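Local structure of putative periplasmic protein (Salmonella enterica subsp. enterica serovar Typhimurium, 4J32) at residues 32-35 and 36-39; 21-24 and 25-29; 92-95 and 96-99; 6-9 and 10-14; 71-74 and 75-79. The protein probably protects the bacterium from the type VI secretion effector Tae4, a peptidoglycan hydrolase, by binding and inhibiting it in the periplasm. All blocks are in the same frame, centred on the assembly; numbering follows the deposited sequence. Where two conformers were deposited one is given.

Overall arrangement
The chain is all helical, and its contacts come in the order 4, 2, 1, 5, 3. Contact 4 opens helix 10-26 and contact 2 closes it, their centres about 21 Å apart. Contact 1 follows on helix 30-46, its centre about 8 Å from that of contact 2, which it touches. Contact 5, the loop leading into helix 78-86, meets contact 2 between Tyr27 and Thr79. Contact 3, at the end of helix 89-96, packs against contact 4 and lies about 31 Å from contact 5 (centres). Contacts 1, 2, 4 and 5 touch the second subunit, and contacts 1, 4 and 5 also the putative cytoplasmic protein, presumably the effector, consistent with a part in the complex's surfaces.

Contact 1: residues 32-35 and 36-39; sequences VKND and ARAT
Val32 begins the run by accepting at its carbonyl from the amide of Ala36 (Ala36 N to Val32 O 2.9 Å), while its buried side chain packs on Tyr27. Lys33 receives Arg37 N in the same i to i+4 fashion, and the aliphatic root of Arg37 rests on that carbonyl, CG lying 3.4 Å from Lys33 O. The ammonium group of Lys33 is tied to the carbonyls of Ala24 and Tyr27, and its NZ lies 6.3 Å from Arg37 NH2. Asn34, polar and exposed, meets Arg37 through a water that donates to Asn34 OD1 at 3.0 Å and accepts from Arg37 NH1 at 3.1 Å. Arg37 gets there with a chain extended from CG to NE (chi2 -178°), and its NH2 also bonds to a bound 2-ethoxyethanol. Asp35 ends the segment with a doubly gripped carbonyl: Thr39 N and Thr39 OG1, each 2.9 Å from Asp35 O, approach from opposite faces of the carbonyl plane. With OG1 beside its own backbone N (chi1 -65°), Thr39 can hide its hydroxyl in this bond, as suits a buried threonine. The Asp35 carboxylate instead bonds to Asn78 N and Thr79 OG1 of the second subunit. Small Ala36 lets helix 30-46 pack closely on Ala24 of helix 10-26, while Asp35 and Ala38 face the second subunit.

Contact 2: residues 21-24 and 25-29; sequences HCLA and LVYKD
Leu25 lays its branched end over one face of the His21 ring, a CH-pi contact in which Leu25 CG stands 4.3 Å from the centroid of the imidazole. Both methyls share the approach, CD1 coming 3.8 Å from His21 NE2. The histidine is brought beneath them because its CG swings beside the carbonyl carbon (chi1 179°), leaning the ring along the helix towards the next turn. On another side of the helix, Leu23 and Tyr27 run side by side and point the same way, with Leu23 CD2 3.7 Å from Tyr27 CE2. Cys22 SG touches Val26 CG1 at 4.2 Å, a looser apolar contact. In the backbone the i to i+4 bonds hold as far as Val26, whose N lies 3.0 Å from Cys22 O, with weak i to i+3 bonds beside them; Tyr27 N then reaches Leu23 O only weakly, at 3.3 Å, as Tyr27 leaves helical geometry.

A second shell fixes these groups. His21 NE2 bonds to Asp58 and its ring stacks with Trp17, so a flat, polar-tipped residue serves both neighbours. Tyr27 OH bonds to Thr79, satisfying a buried hydroxyl, and its ring meets Tyr27 of the second subunit. Cys22 is in a disulfide with Cys82, which pins helix 10-26 to helix 78-86. Beyond the turn, Asp29 caps the next helix by accepting from Val32 N. The whole is an antiparallel helical hairpin, helix 10-26 turning through residues 27-29 into helix 30-46, whose Leu25 also lines the pocket holding 2-ethoxyethanol.

Contact 3: residues 92-95 and 96-99; sequences NELI and KRRV
Arg98 folds back on Ile95, its NH1 giving a 2.8 Å bond to Ile95 O. The carbonyl lies near the guanidinium plane, but the donor stands 41° out of the carbonyl plane, so it is not aimed at a lone pair. Arg98 CG occupies the place between backbone N and carbonyl carbon (chi1 72°), and the chain then extends, which carries NH1 over the last turn; arginine suits the place by this reach. The same oxygen receives a weak second bond from Arg98 N at 3.4 Å. Arg98 NH2 bonds to a citrate ion, probably from the crystallisation liquor. This is the C-terminal end of helix 89-96, where carbonyls begin to run out of amide partners and a side chain can supply one. Upstream the helical pattern still serves: Lys96 N donates to Asn92 O at 3.0 Å, and Arg97 N to Glu93 O at 2.8 Å. In the conformer described, the Asn92 amide turns its ND2 to carbonyls of Asp88 and Ile86. Glu93 and Lys96 run alongside one another as a surface salt bridge whose hydrogen bond is weak, Glu93 OE2 lying 3.5 Å from Lys96 NZ. Arg97, bent at chi3, lays a face of its guanidinium over the backbone of Leu94, whose CA is 3.8 Å above that plane. Leu94 itself packs on Ile57 and Ile60 of helix 51-65, and Ile95 on Lys15 of helix 10-26.

Contact 4: residues 6-9 and 10-14; sequences TQYS and QSELL. With FLC (citrate anion), chain J.
Extended at Ser9 (psi 168°), the backbone turns into helix 10-26, whose first i to i+4 bond joins Leu13 N to Ser9 O at 2.8 Å. Two side-chain bonds cross in reciprocal fashion over this start. Glu12 N donates to Ser9 OG at 3.2 Å, and Ser9 N donates to Glu12 OE1 at 2.8 Å, almost straight (175°), on the anti side of the carboxylate and 24° out of its plane. Serine suits the first place because its short OG, tucked between backbone N and carbonyl carbon, can curl back; glutamate suits the second because its chain, extended beyond CG, just spans to the amide. A water donating to OE1 and to Gln7 O adds to the grip on the carboxylate. Beside it the Tyr8 ring presents its edge, CD1 lying 3.8 Å from Glu12 OE1, with ring and carboxylate planes nearly perpendicular. Tyr8 CB meanwhile packs on Leu13 CD2 at 3.7 Å. Farther along the ring, Tyr8 OH bonds to Asp84 of the second subunit. Gln10 ties the helix start to Lys48 and Tyr46. Citrate, probably from the crystallisation liquor, takes Ser11 N at OA2 (2.7 Å) and is held by Arg98 as well, consistent with the affinity of helix N-termini for anions. Ser9 and Glu12 make a classic capping box, and Tyr8 with Leu13 forms the hydrophobic staple that often accompanies one.

Contact 5: residues 71-74 and 75-79; sequences GSIS and SDFNT
Phe77 swings its ring back under the preceding loop, where CZ meets Ile73 CG1 at 3.8 Å, the two side chains crossing at about a right angle. The chain just before it makes an ST turn: Phe77 N donates to Ser75 OG at 3.0 Å, and serine suits the place because its short hydroxyl reaches an amide two residues on. Ser75 CB in turn sits over the centre of one face of the Phe77 ring, 3.8 Å above its plane. Gly71, without a side chain, lets the ring come close, CE2 lying 3.6 Å from Gly71 N. Phe77 holds the N-cap position of helix 78-86 with positive phi (50°), the bend by which the loop enters the helix. The loop also meets the chain of the putative cytoplasmic protein, presumably the effector Tae4: Ser72 N bonds to Asn135 of that chain, on which Ile73 and Phe77 also pack. Phe77 further touches Thr39 of the second subunit. Inside the loop one water collects the backbone, accepting from Gly71 N and lying 2.7 Å from Ile73 O. A second water stands 2.7 Å from Ser75 OG and donates to Ser74 O at 3.3 Å.

Contact 1: residues 32-35 and 36-39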
loop_
_atom_site.group_PDB
_atom_site.type_symbol
_atom_site.label_atom_id
_atom_site.label_comp_id
_atom_site.label_asym_id
_atom_site.label_seq_id
_atom_site.Cartn_x
_atom_site.Cartn_y
_atom_site.Cartn_z
ATOM N N VAL B 32 -7.731 -7.394 -2.487
ATOM C CA VAL B 32 -6.689 -6.481 -1.951
ATOM C C VAL B 32 -6.473 -6.652 -0.434
ATOM O O VAL B 32 -5.317 -6.755 0.028
ATOM C CB VAL B 32 -6.994 -5.007 -2.314
ATOM C CG1 VAL B 32 -6.024 -4.044 -1.585
ATOM C CG2 VAL B 32 -6.971 -4.821 -3.849
ATOM N N LYS B 33 -7.562 -6.657 0.345
ATOM C CA LYS B 33 -7.429 -6.817 1.817
ATOM C C LYS B 33 -6.717 -8.129 2.138
ATOM O O LYS B 33 -5.822 -8.147 2.969
ATOM C CB LYS B 33 -8.805 -6.853 2.521
ATOM C CG LYS B 33 -9.510 -5.516 2.579
ATOM C CD LYS B 33 -10.927 -5.619 3.234
ATOM C CE LYS B 33 -10.883 -5.359 4.725
ATOM N NZ LYS B 33 -10.297 -4.021 5.041
ATOM N N ASN B 34 -7.116 -9.215 1.479
ATOM C CA ASN B 34 -6.505 -10.522 1.756
ATOM C C ASN B 34 -5.029 -10.560 1.373
ATOM O O ASN B 34 -4.223 -11.209 2.033
ATOM C CB ASN B 34 -7.260 -11.653 1.058
ATOM C CG ASN B 34 -8.568 -11.989 1.757
ATOM O OD1 ASN B 34 -8.669 -11.889 2.991
ATOM N ND2 ASN B 34 -9.558 -12.402 0.982
ATOM N N ASP B 35 -4.687 -9.852 0.308
ATOM C CA ASP B 35 -3.308 -9.765 -0.162
ATOM C C ASP B 35 -2.427 -9.016 0.846
ATOM O O ASP B 35 -1.325 -9.473 1.200
ATOM C CB ASP B 35 -3.282 -9.039 -1.515
ATOM C CG ASP B 35 -1.886 -9.005 -2.124
ATOM O OD1 ASP B 35 -1.634 -9.808 -3.053
ATOM O OD2 ASP B 35 -1.062 -8.190 -1.644
ATOM N N ALA B 36 -2.917 -7.874 1.321
ATOM C CA ALA B 36 -2.222 -7.106 2.339
ATOM C C ALA B 36 -2.095 -7.899 3.655
ATOM O O ALA B 36 -1.042 -7.860 4.283
ATOM C CB ALA B 36 -2.899 -5.734 2.553
ATOM N N ARG B 37 -3.138 -8.630 4.045
ATOM C CA ARG B 37 -3.083 -9.502 5.239
ATOM C C ARG B 37 -2.046 -10.608 5.069
ATOM O O ARG B 37 -1.304 -10.919 5.988
ATOM C CB ARG B 37 -4.426 -10.164 5.494
ATOM C CG ARG B 37 -5.435 -9.274 6.102
ATOM C CD ARG B 37 -6.699 -10.109 6.325
ATOM N NE ARG B 37 -7.652 -9.370 7.138
ATOM C CZ ARG B 37 -8.671 -9.925 7.791
ATOM N NH1 ARG B 37 -8.889 -11.235 7.719
ATOM N NH2 ARG B 37 -9.484 -9.164 8.523
ATOM N N ALA B 38 -2.019 -11.224 3.893
ATOM C CA ALA B 38 -1.066 -12.322 3.633
ATOM C C ALA B 38 0.358 -11.788 3.704
ATOM O O ALA B 38 1.253 -12.426 4.301
ATOM C CB ALA B 38 -1.330 -12.945 2.273
ATOM N N THR B 39 0.561 -10.621 3.090
ATOM C CA THR B 39 1.848 -9.941 3.084
ATOM C C THR B 39 2.277 -9.604 4.522
ATOM O O THR B 39 3.413 -9.887 4.927
ATOM C CB THR B 39 1.782 -8.670 2.183
ATOM O OG1 THR B 39 1.570 -9.070 0.821
ATOM C CG2 THR B 39 3.080 -7.838 2.279
HETATM O O HOH W 1 -7.922 -13.275 5.561
#

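Contact 2: residues 21-24 and 25-29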
loop_
_atom_site.group_PDB
_atom_site.type_symbol
_atom_site.label_atom_id
_atom_site.label_comp_id
_atom_site.label_asym_id
_atom_site.label_seq_id
_atom_site.Cartn_x
_atom_site.Cartn_y
_atom_site.Cartn_z
ATOM N N HIS B 21 -0.303 -4.071 7.168
ATOM C CA HIS B 21 -1.487 -4.177 8.016
ATOM C C HIS B 21 -2.423 -2.980 7.805
ATOM O O HIS B 21 -3.641 -3.149 7.692
ATOM C CB HIS B 21 -1.108 -4.304 9.494
ATOM C CG HIS B 21 -2.292 -4.396 10.398
ATOM N ND1 HIS B 21 -3.102 -5.509 10.448
ATOM C CD2 HIS B 21 -2.817 -3.504 11.268
ATOM C CE1 HIS B 21 -4.071 -5.303 11.323
ATOM N NE2 HIS B 21 -3.932 -4.083 11.818
ATOM N N CYS B 22 -1.847 -1.781 7.763
ATOM C CA CYS B 22 -2.673 -0.585 7.575
ATOM C C CYS B 22 -3.412 -0.645 6.228
ATOM O O CYS B 22 -4.606 -0.305 6.137
ATOM C CB CYS B 22 -1.802 0.657 7.656
ATOM S SG CYS B 22 -2.729 2.193 7.462
ATOM N N LEU B 23 -2.712 -1.106 5.197
ATOM C CA LEU B 23 -3.343 -1.237 3.867
ATOM C C LEU B 23 -4.496 -2.256 3.919
ATOM O O LEU B 23 -5.564 -2.036 3.323
ATOM C CB LEU B 23 -2.282 -1.603 2.820
ATOM C CG LEU B 23 -1.202 -0.552 2.539
ATOM C CD1 LEU B 23 -0.072 -1.139 1.633
ATOM C CD2 LEU B 23 -1.835 0.733 1.901
ATOM N N ALA B 24 -4.306 -3.340 4.680
ATOM C CA ALA B 24 -5.368 -4.319 4.916
ATOM C C ALA B 24 -6.573 -3.714 5.628
ATOM O O ALA B 24 -7.696 -4.183 5.455
ATOM C CB ALA B 24 -4.841 -5.502 5.736
ATOM N N LEU B 25 -6.335 -2.708 6.475
ATOM C CA LEU B 25 -7.443 -2.019 7.129
ATOM C C LEU B 25 -8.228 -1.063 6.230
ATOM O O LEU B 25 -9.460 -1.001 6.323
ATOM C CB LEU B 25 -6.955 -1.221 8.350
ATOM C CG LEU B 25 -6.317 -1.990 9.511
ATOM C CD1 LEU B 25 -5.874 -1.004 10.610
ATOM C CD2 LEU B 25 -7.272 -3.035 10.059
ATOM N N VAL B 26 -7.533 -0.278 5.421
ATOM C CA VAL B 26 -8.176 0.848 4.735
ATOM C C VAL B 26 -8.915 0.495 3.440
ATOM O O VAL B 26 -9.850 1.188 3.060
ATOM C CB VAL B 26 -7.219 2.058 4.489
ATOM C CG1 VAL B 26 -6.623 2.585 5.842
ATOM C CG2 VAL B 26 -6.107 1.705 3.508
ATOM N N TYR B 27 -8.494 -0.569 2.777
ATOM C CA TYR B 27 -9.053 -0.915 1.470
ATOM C C TYR B 27 -10.267 -1.825 1.637
ATOM O O TYR B 27 -10.273 -2.667 2.532
ATOM C CB TYR B 27 -7.988 -1.639 0.650
ATOM C CG TYR B 27 -6.816 -0.784 0.184
ATOM C CD1 TYR B 27 -6.995 0.537 -0.281
ATOM C CD2 TYR B 27 -5.538 -1.324 0.170
ATOM C CE1 TYR B 27 -5.898 1.288 -0.742
ATOM C CE2 TYR B 27 -4.445 -0.602 -0.299
ATOM C CZ TYR B 27 -4.621 0.705 -0.738
ATOM O OH TYR B 27 -3.493 1.357 -1.193
ATOM N N LYS B 28 -11.268 -1.660 0.782
ATOM C CA LYS B 28 -12.527 -2.403 0.909
ATOM C C LYS B 28 -12.475 -3.771 0.205
ATOM O O LYS B 28 -12.963 -4.795 0.733
ATOM C CB LYS B 28 -13.706 -1.554 0.410
ATOM C CG LYS B 28 -15.062 -2.137 0.821
ATOM C CD LYS B 28 -16.274 -1.471 0.188
ATOM C CE LYS B 28 -17.552 -2.162 0.703
ATOM N NZ LYS B 28 -18.792 -1.834 -0.059
ATOM N N ASP B 29 -11.864 -3.790 -0.973
ATOM C CA ASP B 29 -11.903 -4.962 -1.860
ATOM C C ASP B 29 -11.293 -6.176 -1.179
ATOM O O ASP B 29 -10.187 -6.092 -0.639
ATOM C CB ASP B 29 -11.167 -4.651 -3.168
ATOM C CG ASP B 29 -11.065 -5.855 -4.076
ATOM O OD1 ASP B 29 -12.074 -6.240 -4.687
ATOM O OD2 ASP B 29 -9.961 -6.425 -4.171
#

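Contact 3: residues 92-95 and 96-99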
loop_
_atom_site.group_PDB
_atom_site.type_symbol
_atom_site.label_atom_id
_atom_site.label_comp_id
_atom_site.label_asym_id
_atom_site.label_seq_id
_atom_site.Cartn_x
_atom_site.Cartn_y
_atom_site.Cartn_z
ATOM N N ASN B 92 7.250 4.715 15.421
ATOM C CA ASN B 92 8.654 4.478 15.304
ATOM C C ASN B 92 9.318 4.326 16.712
ATOM O O ASN B 92 10.199 3.481 16.878
ATOM C CB ASN B 92 9.250 5.455 14.274
ATOM C CG ASN B 92 8.835 5.083 12.814
ATOM O OD1 ASN B 92 9.409 4.166 12.224
ATOM N ND2 ASN B 92 7.804 5.765 12.254
ATOM N N GLU B 93 8.836 5.069 17.716
ATOM C CA GLU B 93 9.303 4.917 19.098
ATOM C C GLU B 93 8.928 3.570 19.702
ATOM O O GLU B 93 9.733 2.952 20.386
ATOM C CB GLU B 93 8.816 6.075 19.984
ATOM C CG GLU B 93 9.396 7.423 19.576
ATOM C CD GLU B 93 10.927 7.417 19.457
ATOM O OE1 GLU B 93 11.626 6.973 20.401
ATOM O OE2 GLU B 93 11.433 7.867 18.400
ATOM N N LEU B 94 7.707 3.111 19.431
ATOM C CA LEU B 94 7.250 1.785 19.863
ATOM C C LEU B 94 8.205 0.680 19.381
ATOM O O LEU B 94 8.590 -0.220 20.140
ATOM C CB LEU B 94 5.850 1.504 19.301
ATOM C CG LEU B 94 5.234 0.118 19.526
ATOM C CD1 LEU B 94 4.930 -0.113 21.042
ATOM C CD2 LEU B 94 3.965 -0.054 18.702
ATOM N N ILE B 95 8.563 0.763 18.112
ATOM C CA ILE B 95 9.442 -0.232 17.509
ATOM C C ILE B 95 10.847 -0.136 18.098
ATOM O O ILE B 95 11.495 -1.157 18.367
ATOM C CB ILE B 95 9.410 -0.117 15.960
ATOM C CG1 ILE B 95 8.032 -0.567 15.462
ATOM C CG2 ILE B 95 10.548 -0.974 15.295
ATOM C CD1 ILE B 95 7.707 -0.191 14.022
ATOM N N LYS B 96 11.326 1.086 18.299
ATOM C CA LYS B 96 12.677 1.281 18.822
ATOM C C LYS B 96 12.805 0.846 20.284
ATOM O O LYS B 96 13.885 0.380 20.706
ATOM C CB LYS B 96 13.105 2.742 18.646
ATOM C CG LYS B 96 14.600 3.001 18.901
ATOM C CD LYS B 96 14.897 4.481 19.087
ATOM C CE LYS B 96 14.520 5.307 17.866
ATOM N NZ LYS B 96 14.695 6.757 18.180
ATOM N N ARG B 97 11.702 1.001 21.038
ATOM C CA ARG B 97 11.591 0.635 22.471
ATOM C C ARG B 97 11.551 -0.838 22.723
ATOM O O ARG B 97 11.650 -1.251 23.875
ATOM C CB ARG B 97 10.232 1.103 23.067
ATOM C CG ARG B 97 10.145 2.448 23.642
ATOM C CD ARG B 97 9.025 2.530 24.711
ATOM N NE ARG B 97 7.658 2.325 24.216
ATOM C CZ ARG B 97 6.947 3.207 23.517
ATOM N NH1 ARG B 97 7.460 4.387 23.154
ATOM N NH2 ARG B 97 5.712 2.898 23.143
ATOM N N ARG B 98 11.296 -1.634 21.686
ATOM C CA ARG B 98 10.818 -2.988 21.884
ATOM C C ARG B 98 11.714 -3.832 22.801
ATOM O O ARG B 98 12.954 -3.735 22.768
ATOM C CB ARG B 98 10.593 -3.677 20.534
ATOM C CG ARG B 98 11.878 -4.040 19.806
ATOM C CD ARG B 98 11.622 -4.564 18.387
ATOM N NE ARG B 98 12.905 -4.932 17.796
ATOM C CZ ARG B 98 13.781 -4.070 17.272
ATOM N NH1 ARG B 98 13.504 -2.769 17.180
ATOM N NH2 ARG B 98 14.941 -4.516 16.804
ATOM N N VAL B 99 11.078 -4.638 23.645
ATOM C CA VAL B 99 11.803 -5.491 24.596
ATOM C C VAL B 99 12.522 -6.630 23.886
ATOM O O VAL B 99 13.648 -6.986 24.246
ATOM C CB VAL B 99 10.825 -6.073 25.656
ATOM C CG1 VAL B 99 11.541 -7.022 26.580
ATOM C CG2 VAL B 99 10.205 -4.942 26.425
#

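Contact 4: residues 6-9 and 10-14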
loop_
_atom_site.group_PDB
_atom_site.type_symbol
_atom_site.label_atom_id
_atom_site.label_comp_id
_atom_site.label_asym_id
_atom_site.label_seq_id
_atom_site.Cartn_x
_atom_site.Cartn_y
_atom_site.Cartn_z
ATOM N N THR B 6 13.426 -12.327 3.867
ATOM C CA THR B 6 14.488 -12.796 4.777
ATOM C C THR B 6 15.646 -11.814 4.962
ATOM O O THR B 6 16.518 -12.030 5.826
ATOM C CB THR B 6 15.105 -14.119 4.306
ATOM O OG1 THR B 6 15.622 -13.954 2.983
ATOM C CG2 THR B 6 14.057 -15.241 4.350
ATOM N N GLN B 7 15.646 -10.745 4.184
ATOM C CA GLN B 7 16.755 -9.797 4.210
ATOM C C GLN B 7 16.531 -8.635 5.184
ATOM O O GLN B 7 17.488 -7.913 5.525
ATOM C CB GLN B 7 17.065 -9.303 2.791
ATOM C CG GLN B 7 17.688 -10.389 1.905
ATOM C CD GLN B 7 17.825 -9.982 0.443
ATOM O OE1 GLN B 7 18.182 -8.846 0.121
ATOM N NE2 GLN B 7 17.542 -10.920 -0.452
ATOM N N TYR B 8 15.294 -8.475 5.637
ATOM C CA TYR B 8 14.929 -7.364 6.517
ATOM C C TYR B 8 15.402 -7.575 7.957
ATOM O O TYR B 8 15.349 -8.693 8.489
ATOM C CB TYR B 8 13.410 -7.129 6.488
ATOM C CG TYR B 8 12.934 -6.657 5.124
ATOM C CD1 TYR B 8 13.298 -5.397 4.641
ATOM C CD2 TYR B 8 12.097 -7.467 4.341
ATOM C CE1 TYR B 8 12.877 -4.951 3.371
ATOM C CE2 TYR B 8 11.662 -7.034 3.062
ATOM C CZ TYR B 8 12.056 -5.780 2.602
ATOM O OH TYR B 8 11.636 -5.354 1.358
ATOM N N SER B 9 15.850 -6.479 8.573
ATOM C CA SER B 9 16.172 -6.469 9.998
ATOM C C SER B 9 14.864 -6.564 10.802
ATOM O O SER B 9 13.768 -6.391 10.258
ATOM C CB SER B 9 16.885 -5.161 10.353
ATOM O OG SER B 9 15.968 -4.061 10.315
ATOM N N GLN B 10 14.982 -6.823 12.102
ATOM C CA GLN B 10 13.777 -6.906 12.951
ATOM C C GLN B 10 12.947 -5.618 12.940
ATOM O O GLN B 10 11.716 -5.661 12.856
ATOM C CB GLN B 10 14.156 -7.291 14.377
ATOM C CG GLN B 10 14.686 -8.729 14.487
ATOM C CD GLN B 10 13.554 -9.731 14.273
ATOM O OE1 GLN B 10 12.602 -9.769 15.052
ATOM N NE2 GLN B 10 13.648 -10.526 13.201
ATOM N N SER B 11 13.608 -4.468 13.047
ATOM C CA SER B 11 12.873 -3.194 12.983
ATOM C C SER B 11 12.205 -2.967 11.614
ATOM O O SER B 11 11.047 -2.506 11.541
ATOM C CB SER B 11 13.768 -2.016 13.362
ATOM O OG SER B 11 14.760 -1.786 12.379
ATOM N N GLU B 12 12.915 -3.310 10.536
ATOM C CA GLU B 12 12.386 -3.202 9.179
ATOM C C GLU B 12 11.183 -4.119 8.997
ATOM O O GLU B 12 10.180 -3.725 8.392
ATOM C CB GLU B 12 13.477 -3.588 8.159
ATOM C CG GLU B 12 14.533 -2.503 7.970
ATOM C CD GLU B 12 15.757 -2.935 7.139
ATOM O OE1 GLU B 12 16.054 -4.143 6.977
ATOM O OE2 GLU B 12 16.442 -2.015 6.640
ATOM N N LEU B 13 11.250 -5.327 9.543
ATOM C CA LEU B 13 10.077 -6.236 9.467
ATOM C C LEU B 13 8.850 -5.605 10.131
ATOM O O LEU B 13 7.731 -5.714 9.627
ATOM C CB LEU B 13 10.365 -7.597 10.115
ATOM C CG LEU B 13 11.346 -8.554 9.442
ATOM C CD1 LEU B 13 11.667 -9.711 10.389
ATOM C CD2 LEU B 13 10.764 -9.090 8.117
ATOM N N LEU B 14 9.053 -4.964 11.273
ATOM C CA LEU B 14 7.923 -4.384 12.026
ATOM C C LEU B 14 7.326 -3.187 11.284
ATOM O O LEU B 14 6.110 -3.009 11.264
ATOM C CB LEU B 14 8.359 -3.987 13.442
ATOM C CG LEU B 14 8.620 -5.207 14.346
ATOM C CD1 LEU B 14 9.388 -4.780 15.605
ATOM C CD2 LEU B 14 7.318 -5.889 14.718
HETATM C CAC FLC J . 17.444 -4.292 13.939
HETATM C CA FLC J . 18.466 -3.224 13.614
HETATM C CB FLC J . 18.464 -2.167 14.728
HETATM C CBC FLC J . 19.790 -1.830 15.419
HETATM C CG FLC J . 17.264 -1.216 14.892
HETATM C CGC FLC J . 16.474 -1.585 16.124
HETATM O OA1 FLC J . 17.834 -5.340 14.482
HETATM O OA2 FLC J . 16.256 -4.108 13.666
HETATM O OB1 FLC J . 20.687 -2.712 15.450
HETATM O OB2 FLC J . 19.951 -0.699 15.953
HETATM O OG1 FLC J . 16.782 -2.654 16.708
HETATM O OG2 FLC J . 15.555 -0.809 16.505
HETATM O OHB FLC J . 18.837 -1.264 13.674
HETATM O O HOH W 2 18.429 -5.306 6.276
HETATM O O HOH W 3 15.679 -10.086 10.994
HETATM O O HOH W 4 17.446 -1.894 10.654
#

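Contact 5: residues 71-74 and 75-79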
loop_
_atom_site.group_PDB
_atom_site.type_symbol
_atom_site.label_atom_id
_atom_site.label_comp_id
_atom_site.label_asym_id
_atom_site.label_seq_id
_atom_site.Cartn_x
_atom_site.Cartn_y
_atom_site.Cartn_z
ATOM N N GLY B 71 -9.897 16.113 -0.728
ATOM C CA GLY B 71 -9.069 16.827 -1.679
ATOM C C GLY B 71 -9.895 17.460 -2.770
ATOM O O GLY B 71 -11.127 17.376 -2.762
ATOM N N SER B 72 -9.223 18.112 -3.711
ATOM C CA SER B 72 -9.911 18.785 -4.831
ATOM C C SER B 72 -10.186 17.828 -5.992
ATOM O O SER B 72 -10.675 18.238 -7.056
ATOM C CB SER B 72 -9.095 19.974 -5.324
ATOM O OG SER B 72 -7.838 19.531 -5.799
ATOM N N ILE B 73 -9.822 16.570 -5.793
ATOM C CA ILE B 73 -10.166 15.481 -6.703
ATOM C C ILE B 73 -10.943 14.415 -5.910
ATOM O O ILE B 73 -10.812 14.329 -4.682
ATOM C CB ILE B 73 -8.908 14.873 -7.388
ATOM C CG1 ILE B 73 -7.915 14.343 -6.352
ATOM C CG2 ILE B 73 -8.244 15.916 -8.309
ATOM C CD1 ILE B 73 -6.800 13.453 -6.975
ATOM N N SER B 74 -11.731 13.605 -6.623
ATOM C CA SER B 74 -12.544 12.556 -5.998
ATOM C C SER B 74 -11.709 11.378 -5.491
ATOM O O SER B 74 -11.105 10.626 -6.281
ATOM C CB SER B 74 -13.621 12.059 -6.974
ATOM O OG SER B 74 -14.389 11.030 -6.380
ATOM N N SER B 75 -11.668 11.216 -4.173
ATOM C CA SER B 75 -10.950 10.100 -3.555
ATOM C C SER B 75 -11.158 10.159 -2.054
ATOM O O SER B 75 -11.383 11.235 -1.488
ATOM C CB SER B 75 -9.445 10.193 -3.854
ATOM O OG SER B 75 -8.759 9.039 -3.383
ATOM N N ASP B 76 -11.096 8.995 -1.426
ATOM C CA ASP B 76 -11.035 8.925 0.023
ATOM C C ASP B 76 -9.599 9.011 0.530
ATOM O O ASP B 76 -9.370 9.093 1.746
ATOM C CB ASP B 76 -11.693 7.633 0.495
ATOM C CG ASP B 76 -13.195 7.661 0.324
ATOM O OD1 ASP B 76 -13.781 8.754 0.348
ATOM O OD2 ASP B 76 -13.800 6.581 0.195
ATOM N N PHE B 77 -8.636 8.960 -0.386
ATOM C CA PHE B 77 -7.199 8.954 -0.009
ATOM C C PHE B 77 -6.824 7.899 1.073
ATOM O O PHE B 77 -6.039 8.180 1.990
ATOM C CB PHE B 77 -6.768 10.373 0.408
ATOM C CG PHE B 77 -6.863 11.380 -0.717
ATOM C CD1 PHE B 77 -5.874 11.433 -1.705
ATOM C CD2 PHE B 77 -7.932 12.277 -0.783
ATOM C CE1 PHE B 77 -5.959 12.376 -2.747
ATOM C CE2 PHE B 77 -8.017 13.224 -1.830
ATOM C CZ PHE B 77 -7.026 13.259 -2.808
ATOM N N ASN B 78 -7.374 6.680 0.943
ATOM C CA ASN B 78 -7.108 5.612 1.898
ATOM C C ASN B 78 -5.616 5.273 1.929
ATOM O O ASN B 78 -5.045 5.106 2.999
ATOM C CB ASN B 78 -7.948 4.373 1.554
ATOM C CG ASN B 78 -9.407 4.582 1.867
ATOM O OD1 ASN B 78 -9.731 5.142 2.913
ATOM N ND2 ASN B 78 -10.291 4.152 0.973
ATOM N N THR B 79 -5.003 5.224 0.747
ATOM C CA THR B 79 -3.580 4.859 0.629
ATOM C C THR B 79 -2.770 5.874 1.447
ATOM O O THR B 79 -1.818 5.522 2.136
ATOM C CB THR B 79 -3.114 4.911 -0.840
ATOM O OG1 THR B 79 -3.950 4.083 -1.663
ATOM C CG2 THR B 79 -1.630 4.417 -0.994
HETATM O O HOH W 5 -11.642 14.071 -2.088
HETATM O O HOH W 6 -9.654 7.749 -5.628
#